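Local coordinates for protein male-specific lethal-3 (Drosophila melanogaster, PDB 3M9Q), which binds methylated histone H3 tails through its chromodomain, the part described here, as a subunit of the complex that raises transcription from the single male X chromosome, at residues Ile25-Glu30 and Gln90-Leu95; Phe48-Arg51 and Arg57-Glu60; Ile63-Trp68 and Tyr72-Arg77. The protein carries 1 engineered substitution. One frame throughout, in Å; residues are numbered along the deposited sequence.

Contact 1: Ile25-Glu30 and Gln90-Leu95; sequences IVLCYE and QLQREL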
loop_
_atom_site.group_PDB
_atom_site.type_symbol
_atom_site.label_atom_id
_atom_site.label_comp_id
_atom_site.label_asym_id
_atom_site.label_seq_id
_atom_site.Cartn_x
_atom_site.Cartn_y
_atom_site.Cartn_z
ATOM N N ILE A 25 -0.950 -4.646 -9.009
ATOM C CA ILE A 25 0.125 -3.682 -8.788
ATOM C C ILE A 25 -0.492 -2.454 -8.144
ATOM O O ILE A 25 -1.478 -1.913 -8.636
ATOM C CB ILE A 25 0.846 -3.278 -10.093
ATOM C CG1 ILE A 25 1.402 -4.504 -10.823
ATOM C CG2 ILE A 25 1.970 -2.285 -9.783
ATOM C CD1 ILE A 25 2.322 -5.377 -9.990
ATOM N N VAL A 26 0.085 -2.050 -7.021
ATOM C CA VAL A 26 -0.394 -0.910 -6.236
ATOM C C VAL A 26 0.789 -0.042 -5.834
ATOM O O VAL A 26 1.938 -0.475 -5.888
ATOM C CB VAL A 26 -1.164 -1.382 -4.977
ATOM C CG1 VAL A 26 -2.391 -2.217 -5.370
ATOM C CG2 VAL A 26 -0.238 -2.161 -4.023
ATOM N N LEU A 27 0.513 1.187 -5.442
ATOM C CA LEU A 27 1.560 2.084 -4.978
ATOM C C LEU A 27 1.386 2.276 -3.479
ATOM O O LEU A 27 0.288 2.579 -3.012
ATOM C CB LEU A 27 1.507 3.418 -5.729
ATOM C CG LEU A 27 1.440 3.294 -7.260
ATOM C CD1 LEU A 27 1.400 4.670 -7.921
ATOM C CD2 LEU A 27 2.573 2.452 -7.850
ATOM N N CYS A 28 2.454 2.069 -2.730
ATOM C CA CYS A 28 2.400 2.065 -1.269
ATOM C C CYS A 28 3.197 3.220 -0.688
ATOM O O CYS A 28 4.368 3.397 -0.994
ATOM C CB CYS A 28 2.979 0.751 -0.726
ATOM S SG CYS A 28 2.866 0.565 1.079
ATOM N N TYR A 29 2.569 3.974 0.199
ATOM C CA TYR A 29 3.264 5.073 0.888
ATOM C C TYR A 29 4.327 4.558 1.839
ATOM O O TYR A 29 4.142 3.589 2.554
ATOM C CB TYR A 29 2.286 5.964 1.664
ATOM C CG TYR A 29 1.640 7.033 0.827
ATOM C CD1 TYR A 29 2.387 8.092 0.330
ATOM C CD2 TYR A 29 0.295 6.978 0.518
ATOM C CE1 TYR A 29 1.800 9.078 -0.428
ATOM C CE2 TYR A 29 -0.303 7.963 -0.246
ATOM C CZ TYR A 29 0.460 9.009 -0.718
ATOM O OH TYR A 29 -0.088 10.012 -1.494
ATOM N N GLU A 30 5.449 5.256 1.828
ATOM C CA GLU A 30 6.516 5.072 2.818
ATOM C C GLU A 30 5.954 5.130 4.242
ATOM O O GLU A 30 5.295 6.100 4.594
ATOM C CB GLU A 30 7.564 6.188 2.640
ATOM C CG GLU A 30 8.537 6.363 3.785
ATOM C CD GLU A 30 9.464 5.205 3.900
ATOM O OE1 GLU A 30 10.292 5.052 2.955
ATOM O OE2 GLU A 30 9.394 4.466 4.900
ATOM N N GLN A 90 2.083 9.521 -11.816
ATOM C CA GLN A 90 2.645 10.869 -11.902
ATOM C C GLN A 90 2.919 11.416 -10.507
ATOM O O GLN A 90 3.950 12.028 -10.265
ATOM C CB GLN A 90 1.739 11.820 -12.692
ATOM C CG GLN A 90 1.694 11.511 -14.191
ATOM C CD GLN A 90 3.001 11.788 -14.916
ATOM O OE1 GLN A 90 3.915 12.425 -14.380
ATOM N NE2 GLN A 90 3.098 11.303 -16.143
ATOM N N LEU A 91 2.006 11.178 -9.575
ATOM C CA LEU A 91 2.207 11.605 -8.182
ATOM C C LEU A 91 3.480 10.976 -7.628
ATOM O O LEU A 91 4.303 11.641 -6.998
ATOM C CB LEU A 91 1.002 11.236 -7.313
ATOM C CG LEU A 91 1.139 11.517 -5.815
ATOM C CD1 LEU A 91 1.341 13.007 -5.558
ATOM C CD2 LEU A 91 -0.080 11.005 -5.070
ATOM N N GLN A 92 3.653 9.689 -7.896
ATOM C CA GLN A 92 4.850 8.983 -7.435
ATOM C C GLN A 92 6.120 9.665 -7.965
ATOM O O GLN A 92 7.087 9.870 -7.233
ATOM C CB GLN A 92 4.772 7.521 -7.871
ATOM C CG GLN A 92 6.004 6.694 -7.554
ATOM C CD GLN A 92 5.845 5.281 -8.055
ATOM O OE1 GLN A 92 5.221 5.063 -9.101
ATOM N NE2 GLN A 92 6.358 4.309 -7.303
ATOM N N ARG A 93 6.106 10.038 -9.239
ATOM C CA ARG A 93 7.274 10.675 -9.855
ATOM C C ARG A 93 7.528 12.056 -9.256
ATOM O O ARG A 93 8.664 12.459 -9.030
ATOM C CB ARG A 93 7.116 10.753 -11.377
ATOM C CG ARG A 93 7.229 9.382 -12.037
ATOM C CD ARG A 93 6.746 9.342 -13.470
ATOM N NE ARG A 93 7.626 10.048 -14.404
ATOM C CZ ARG A 93 8.686 9.511 -15.000
ATOM N NH1 ARG A 93 9.069 8.274 -14.728
ATOM N NH2 ARG A 93 9.385 10.228 -15.851
ATOM N N GLU A 94 6.449 12.768 -8.980
ATOM C CA GLU A 94 6.529 14.105 -8.390
ATOM C C GLU A 94 7.129 14.039 -6.993
ATOM O O GLU A 94 8.017 14.813 -6.635
ATOM C CB GLU A 94 5.131 14.723 -8.335
ATOM C CG GLU A 94 5.053 16.061 -7.624
ATOM C CD GLU A 94 3.683 16.702 -7.762
ATOM O OE1 GLU A 94 3.214 16.863 -8.911
ATOM O OE2 GLU A 94 3.079 17.044 -6.726
ATOM N N LEU A 95 6.632 13.094 -6.211
ATOM C CA LEU A 95 7.094 12.913 -4.832
ATOM C C LEU A 95 8.557 12.487 -4.796
ATOM O O LEU A 95 9.337 12.931 -3.947
ATOM C CB LEU A 95 6.241 11.885 -4.096
ATOM C CG LEU A 95 4.811 12.302 -3.764
ATOM C CD1 LEU A 95 4.062 11.126 -3.133
ATOM C CD2 LEU A 95 4.830 13.512 -2.831
#

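Contact 2: Phe48-Arg51 and Arg57-Glu60; sequences FERR and RFYE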
loop_
_atom_site.group_PDB
_atom_site.type_symbol
_atom_site.label_atom_id
_atom_site.label_comp_id
_atom_site.label_asym_id
_atom_site.label_seq_id
_atom_site.Cartn_x
_atom_site.Cartn_y
_atom_site.Cartn_z
ATOM N N PHE A 48 -6.224 -10.537 3.493
ATOM C CA PHE A 48 -6.714 -11.259 4.669
ATOM C C PHE A 48 -7.779 -10.458 5.391
ATOM O O PHE A 48 -7.549 -9.324 5.811
ATOM C CB PHE A 48 -5.541 -11.562 5.605
ATOM C CG PHE A 48 -5.906 -12.336 6.846
ATOM C CD1 PHE A 48 -6.785 -13.404 6.803
ATOM C CD2 PHE A 48 -5.315 -12.018 8.048
ATOM C CE1 PHE A 48 -7.087 -14.116 7.957
ATOM C CE2 PHE A 48 -5.615 -12.725 9.194
ATOM C CZ PHE A 48 -6.499 -13.770 9.149
ATOM N N GLU A 49 -8.945 -11.074 5.521
ATOM C CA GLU A 49 -10.093 -10.473 6.208
ATOM C C GLU A 49 -10.041 -10.786 7.686
ATOM O O GLU A 49 -9.924 -11.942 8.083
ATOM C CB GLU A 49 -11.393 -11.011 5.618
ATOM C CG GLU A 49 -12.654 -10.357 6.135
ATOM C CD GLU A 49 -13.863 -10.896 5.416
ATOM O OE1 GLU A 49 -14.381 -10.211 4.527
ATOM O OE2 GLU A 49 -14.278 -12.049 5.694
ATOM N N ARG A 50 -10.137 -9.734 8.489
ATOM C CA ARG A 50 -10.111 -9.821 9.950
ATOM C C ARG A 50 -11.256 -9.015 10.532
ATOM O O ARG A 50 -11.839 -8.181 9.859
ATOM C CB ARG A 50 -8.790 -9.260 10.493
ATOM C CG ARG A 50 -7.542 -9.916 9.924
ATOM C CD ARG A 50 -6.300 -9.380 10.600
ATOM N NE ARG A 50 -6.314 -9.653 12.033
ATOM C CZ ARG A 50 -5.514 -9.064 12.916
ATOM N NH1 ARG A 50 -4.634 -8.163 12.515
ATOM N NH2 ARG A 50 -5.598 -9.375 14.199
ATOM N N ARG A 51 -11.572 -9.270 11.789
ATOM C CA ARG A 51 -12.522 -8.436 12.513
ATOM C C ARG A 51 -11.835 -7.814 13.710
ATOM O O ARG A 51 -11.015 -8.451 14.376
ATOM C CB ARG A 51 -13.755 -9.234 12.943
ATOM C CG ARG A 51 -14.711 -9.521 11.791
ATOM C CD ARG A 51 -15.921 -10.295 12.243
ATOM N NE ARG A 51 -15.582 -11.670 12.579
ATOM C CZ ARG A 51 -16.405 -12.503 13.191
ATOM N NH1 ARG A 51 -17.606 -12.091 13.551
ATOM N NH2 ARG A 51 -16.025 -13.742 13.463
ATOM N N ARG A 57 -15.244 -5.699 10.076
ATOM C CA ARG A 57 -14.211 -6.223 9.184
ATOM C C ARG A 57 -13.200 -5.188 8.752
ATOM O O ARG A 57 -13.530 -4.032 8.475
ATOM C CB ARG A 57 -14.832 -6.819 7.924
ATOM C CG ARG A 57 -15.641 -8.060 8.167
ATOM C CD ARG A 57 -16.488 -8.363 6.962
ATOM N NE ARG A 57 -17.190 -9.624 7.122
ATOM C CZ ARG A 57 -18.386 -9.871 6.607
ATOM N NH1 ARG A 57 -19.008 -8.920 5.931
ATOM N NH2 ARG A 57 -18.965 -11.046 6.789
ATOM N N PHE A 58 -11.954 -5.635 8.677
ATOM C CA PHE A 58 -10.893 -4.875 8.011
ATOM C C PHE A 58 -9.988 -5.826 7.259
ATOM O O PHE A 58 -10.022 -7.036 7.471
ATOM C CB PHE A 58 -10.100 -3.975 8.968
ATOM C CG PHE A 58 -9.273 -4.714 9.996
ATOM C CD1 PHE A 58 -7.916 -4.908 9.787
ATOM C CD2 PHE A 58 -9.833 -5.185 11.171
ATOM C CE1 PHE A 58 -7.139 -5.561 10.722
ATOM C CE2 PHE A 58 -9.047 -5.836 12.110
ATOM C CZ PHE A 58 -7.701 -6.022 11.872
ATOM N N TYR A 59 -9.205 -5.262 6.355
ATOM C CA TYR A 59 -8.367 -6.053 5.443
ATOM C C TYR A 59 -6.892 -5.755 5.616
ATOM O O TYR A 59 -6.477 -4.608 5.711
ATOM C CB TYR A 59 -8.823 -5.856 3.984
ATOM C CG TYR A 59 -10.226 -6.366 3.845
ATOM C CD1 TYR A 59 -10.475 -7.702 3.554
ATOM C CD2 TYR A 59 -11.309 -5.538 4.105
ATOM C CE1 TYR A 59 -11.766 -8.192 3.492
ATOM C CE2 TYR A 59 -12.603 -6.021 4.056
ATOM C CZ TYR A 59 -12.825 -7.347 3.750
ATOM O OH TYR A 59 -14.117 -7.816 3.714
ATOM N N GLU A 60 -6.119 -6.830 5.683
ATOM C CA GLU A 60 -4.665 -6.761 5.724
ATOM C C GLU A 60 -4.131 -7.194 4.380
ATOM O O GLU A 60 -4.370 -8.314 3.937
ATOM C CB GLU A 60 -4.101 -7.685 6.796
ATOM C CG GLU A 60 -4.357 -7.239 8.197
ATOM C CD GLU A 60 -3.531 -8.010 9.203
ATOM O OE1 GLU A 60 -3.089 -9.140 8.895
ATOM O OE2 GLU A 60 -3.324 -7.471 10.301
HETATM O O HOH W 1 -15.176 -11.406 8.975
#

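Contact 3: Ile63-Trp68 and Tyr72-Arg77; sequences IHFQGW and YDRAVR. Engineered in segment 72-77: Ala75 (natural residue Cys).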
loop_
_atom_site.group_PDB
_atom_site.type_symbol
_atom_site.label_atom_id
_atom_site.label_comp_id
_atom_site.label_asym_id
_atom_site.label_seq_id
_atom_site.Cartn_x
_atom_site.Cartn_y
_atom_site.Cartn_z
ATOM N N ILE A 63 1.992 -7.231 0.947
ATOM C CA ILE A 63 2.578 -6.726 -0.286
ATOM C C ILE A 63 4.064 -6.994 -0.404
ATOM O O ILE A 63 4.788 -7.140 0.578
ATOM C CB ILE A 63 2.298 -5.219 -0.484
ATOM C CG1 ILE A 63 2.976 -4.378 0.599
ATOM C CG2 ILE A 63 0.789 -4.939 -0.562
ATOM C CD1 ILE A 63 2.855 -2.861 0.344
ATOM N N HIS A 64 4.471 -7.075 -1.661
ATOM C CA HIS A 64 5.855 -7.198 -2.092
ATOM C C HIS A 64 6.286 -5.897 -2.753
ATOM O O HIS A 64 5.567 -5.333 -3.571
ATOM C CB HIS A 64 5.974 -8.344 -3.104
ATOM C CG HIS A 64 7.343 -8.495 -3.689
ATOM N ND1 HIS A 64 8.380 -9.060 -2.981
ATOM C CD2 HIS A 64 7.855 -8.151 -4.896
ATOM C CE1 HIS A 64 9.471 -9.061 -3.727
ATOM N NE2 HIS A 64 9.177 -8.521 -4.896
ATOM N N PHE A 65 7.468 -5.428 -2.404
ATOM C CA PHE A 65 8.022 -4.218 -3.024
ATOM C C PHE A 65 8.809 -4.607 -4.249
ATOM O O PHE A 65 9.794 -5.327 -4.176
ATOM C CB PHE A 65 8.833 -3.440 -1.997
ATOM C CG PHE A 65 7.998 -3.047 -0.835
ATOM C CD1 PHE A 65 7.115 -1.988 -0.943
ATOM C CD2 PHE A 65 7.993 -3.803 0.325
ATOM C CE1 PHE A 65 6.304 -1.640 0.108
ATOM C CE2 PHE A 65 7.174 -3.467 1.379
ATOM C CZ PHE A 65 6.328 -2.384 1.267
ATOM N N GLN A 66 8.327 -4.158 -5.393
ATOM C CA GLN A 66 8.905 -4.584 -6.665
ATOM C C GLN A 66 10.385 -4.203 -6.730
ATOM O O GLN A 66 10.769 -3.062 -6.462
ATOM C CB GLN A 66 8.160 -3.952 -7.847
ATOM C CG GLN A 66 6.683 -4.316 -7.981
ATOM C CD GLN A 66 6.454 -5.766 -8.339
ATOM O OE1 GLN A 66 6.811 -6.677 -7.590
ATOM N NE2 GLN A 66 5.832 -5.991 -9.485
ATOM N N GLY A 67 11.209 -5.192 -7.047
ATOM C CA GLY A 67 12.646 -5.003 -7.202
ATOM C C GLY A 67 13.412 -5.251 -5.928
ATOM O O GLY A 67 14.640 -5.125 -5.891
ATOM N N TRP A 68 12.688 -5.611 -4.881
ATOM C CA TRP A 68 13.299 -5.961 -3.590
ATOM C C TRP A 68 13.117 -7.433 -3.271
ATOM O O TRP A 68 12.193 -8.084 -3.747
ATOM C CB TRP A 68 12.716 -5.101 -2.475
ATOM C CG TRP A 68 13.041 -3.671 -2.678
ATOM C CD1 TRP A 68 12.269 -2.727 -3.292
ATOM C CD2 TRP A 68 14.255 -3.018 -2.302
ATOM N NE1 TRP A 68 12.924 -1.521 -3.298
ATOM C CE2 TRP A 68 14.146 -1.674 -2.697
ATOM C CE3 TRP A 68 15.419 -3.437 -1.649
ATOM C CZ2 TRP A 68 15.161 -0.746 -2.471
ATOM C CZ3 TRP A 68 16.425 -2.514 -1.427
ATOM C CH2 TRP A 68 16.287 -1.186 -1.836
ATOM N N TYR A 72 11.588 -8.254 2.544
ATOM C CA TYR A 72 11.046 -6.897 2.740
ATOM C C TYR A 72 9.520 -6.858 2.695
ATOM O O TYR A 72 8.903 -5.821 2.930
ATOM C CB TYR A 72 11.595 -5.932 1.687
ATOM C CG TYR A 72 13.063 -5.605 1.838
ATOM C CD1 TYR A 72 13.485 -4.565 2.653
ATOM C CD2 TYR A 72 14.027 -6.324 1.143
ATOM C CE1 TYR A 72 14.836 -4.260 2.780
ATOM C CE2 TYR A 72 15.369 -6.027 1.263
ATOM C CZ TYR A 72 15.768 -4.998 2.082
ATOM O OH TYR A 72 17.111 -4.709 2.191
ATOM N N ASP A 73 8.920 -7.997 2.385
ATOM C CA ASP A 73 7.453 -8.092 2.272
ATOM C C ASP A 73 6.807 -7.707 3.608
ATOM O O ASP A 73 7.294 -8.077 4.676
ATOM C CB ASP A 73 6.997 -9.505 1.873
ATOM C CG ASP A 73 7.457 -9.933 0.474
ATOM O OD1 ASP A 73 7.999 -9.108 -0.288
ATOM O OD2 ASP A 73 7.262 -11.126 0.146
ATOM N N ARG A 74 5.697 -6.978 3.525
ATOM C CA ARG A 74 4.985 -6.423 4.699
ATOM C C ARG A 74 3.470 -6.454 4.498
ATOM O O ARG A 74 2.999 -6.328 3.383
ATOM C CB ARG A 74 5.380 -4.945 4.915
ATOM C CG ARG A 74 6.799 -4.662 5.353
ATOM C CD ARG A 74 7.028 -3.155 5.432
ATOM N NE ARG A 74 5.789 -2.421 5.687
ATOM C CZ ARG A 74 5.393 -1.338 5.019
ATOM N NH1 ARG A 74 6.139 -0.815 4.054
ATOM N NH2 ARG A 74 4.247 -0.765 5.340
ATOM N N ALA A 75 2.730 -6.574 5.597
ATOM C CA ALA A 75 1.269 -6.407 5.604
ATOM C C ALA A 75 0.889 -4.984 5.989
ATOM O O ALA A 75 1.364 -4.450 6.988
ATOM C CB ALA A 75 0.613 -7.408 6.559
ATOM N N VAL A 76 0.026 -4.385 5.180
ATOM C CA VAL A 76 -0.429 -3.006 5.367
ATOM C C VAL A 76 -1.941 -2.867 5.252
ATOM O O VAL A 76 -2.636 -3.773 4.797
ATOM C CB VAL A 76 0.223 -2.041 4.337
ATOM C CG1 VAL A 76 1.740 -2.102 4.415
ATOM C CG2 VAL A 76 -0.253 -2.344 2.915
ATOM N N ARG A 77 -2.430 -1.714 5.683
ATOM C CA ARG A 77 -3.852 -1.349 5.567
ATOM C C ARG A 77 -4.110 -0.593 4.263
ATOM O O ARG A 77 -3.198 -0.060 3.640
ATOM C CB ARG A 77 -4.301 -0.503 6.764
ATOM C CG ARG A 77 -4.255 -1.228 8.103
ATOM C CD ARG A 77 -5.301 -2.335 8.205
ATOM N NE ARG A 77 -6.657 -1.805 8.299
ATOM C CZ ARG A 77 -7.262 -1.498 9.438
ATOM N NH1 ARG A 77 -6.630 -1.684 10.585
ATOM N NH2 ARG A 77 -8.500 -1.023 9.433
HETATM O O HOH W 2 9.549 -6.879 -0.816
#

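Contact 1: Ile25-Glu30 and Gln90-Leu95
Leu91, Gln92 and Leu95 of the C-terminal helix 86-100 meet Leu27 and Tyr29 of strand 25-29, so the helix lies over one side of the curved antiparallel sheet of this chromodomain. The two axes diverge by 34° and approach no closer than 10.6 Å, a wide gap bridged by side chains alone. Leu91, the first of residues 90-95 to touch, brings its methyl CD2 to 3.7 Å from the phenolic OH of Tyr29, the two side chains crossing roughly at right angles; a branched leucine suits this spot because the same side chain also lies on Leu82 of strand 81-83. Gln92 follows with an extended chain. Its CG stands opposite the backbone N (chi1 175°), which carries the amide toward the strand until OE1 rests 3.9 Å from Leu27 CD2 and nearly as close to CD1. Leu27 gives that oxygen only apolar company; the polar grip is at the other end of the amide, where NE2 bonds to Leu39 O and Thr41 OG1 of the neighbouring strand. Glutamine is long enough to lay its amide oxygen against the leucine methyls while its NH2 ties the helix to the sheet. One turn on from Leu91, Leu95 reaches the same tyrosine, whose ring also makes a cation-pi contact with Arg37. Here the leucine methyl CD1 approaches the ring obliquely, 4.1 Å from Tyr29 CE1.

Contact 2: Phe48-Arg51 and Arg57-Glu60
Tyr59 and Glu49 share a very short hydrogen bond: the tyrosine OH donates over 2.5 Å to Glu49 OE1, on the lone pair turned away from the other oxygen. Glu49 lies alongside the ring, and OE1 stands at its edge. An alanine in place of Tyr59 would remove the phenol and is likely to leave Glu49 OE1 without its donor and the carboxylate freer to swing.

The Phe58 side of the sheet has a firm ion pair, Arg50 NH1 to Glu60 OE2 at 2.7 Å, although the nitrogen comes from above the carboxylate plane. A bend at chi3 (61°) turns the guanidinium toward that glutamate. Backbone bonds pair Phe48 with Glu60 and Arg50 with Phe58, in antiparallel fashion. Weaker is the long salt bridge from Glu49 OE1 to Arg57 NE at 3.9 Å, by charge alone since the oxygen lies well out of the guanidinium plane, while a water bonds to NE and weakly to Glu49 OE2.

Arginine suits position 50 doubly, because its guanidinium both reaches Glu60 and lays a face on Phe58 CZ; its CB sits over the phenylalanine face, 3.9 Å from the ring centroid. Phe48 lies beside Glu60 and turns a ring edge to OE1.

The hairpin formed by strands 39-51 and 57-65 ends here, and the N-terminal chain runs beside its second strand: Asp15 and Glu16 accept from Arg57 and Tyr59, and Pro18 touches Tyr59.

Contact 3: Ile63-Trp68 and Tyr72-Arg77
Ile63 and Arg74 form the beta bridge between these two segments, an antiparallel hydrogen-bonded pair: Ile63 N donates almost straight to Arg74 O at 2.8 Å, and Arg74 N returns a bond to Ile63 O. Packing is close around Ile63, His64 and Phe65. Ile63 sends CG1 between its own backbone N and carbonyl carbon (chi1 65°), bringing CG1 within 3.4 Å of Arg74 O and letting CD1 reach the Val76 methyl CG2. Branched aliphatic side chains fill this buried patch well.

Next along the strand, His64 ND1 donates to Asp73 OD1 at 2.7 Å, on the lone pair facing the other carboxylate oxygen, with ring and carboxylate planes nearly perpendicular (82°). OD1 has a second donor, a water 2.8 Å away that in turn accepts from Phe65 N. Aspartate is short enough to serve both while its CB stays against Ile63 O. The ring of the buried Phe65 presents an edge to Tyr72 O, and its CZ lies 3.2 Å from Arg74 NH1, the guanidinium tilted only 22° from the ring plane.

Toward solvent the contact thins. Glycine suits position 67 in the type II turn from Phe65 to Trp68, since a CB would press on the preceding carbonyl. Beyond it the exposed Trp68 points the edge of its six-membered ring at the face of Tyr72, centroids 5.2 Å apart, an edge-to-face pair. This gathering of Phe65, Trp68 and Tyr72 is consistent with the aromatic cage by which the domain recognises methyllysine. The engineered Ala75 faces away.

Strand 74-76 is one of the sheet's two edge strands within this chain, beside strand 57-65, whose other neighbour, strand 39-51, bonds to His64 through Lys43 and touches Phe65 through Ser42; Ile63 packs on Cys28 of strand 25-29.

All three contacts draw on one antiparallel sheet. Contacts 2 and 3 share strand 57-65, one toward each end, with centres about 18 Å apart; Arg77 of contact 3 bridges them, its NH2 lying 3.4 Å from Phe58 CB. Contacts 1 and 3 are closer, about 14 Å between centres, and meet directly where Cys28 SG comes within 3.5 Å of Ile63 CD1. Cys28 also touches Phe65, so strand 25-29 lies against one of the aromatic residues of contact 3, the likely methyllysine-reading end, while Leu27 and Tyr29 meet the helix. Contact 2 stands apart from contact 1, about 24 Å between centres, at the far end of the long hairpin.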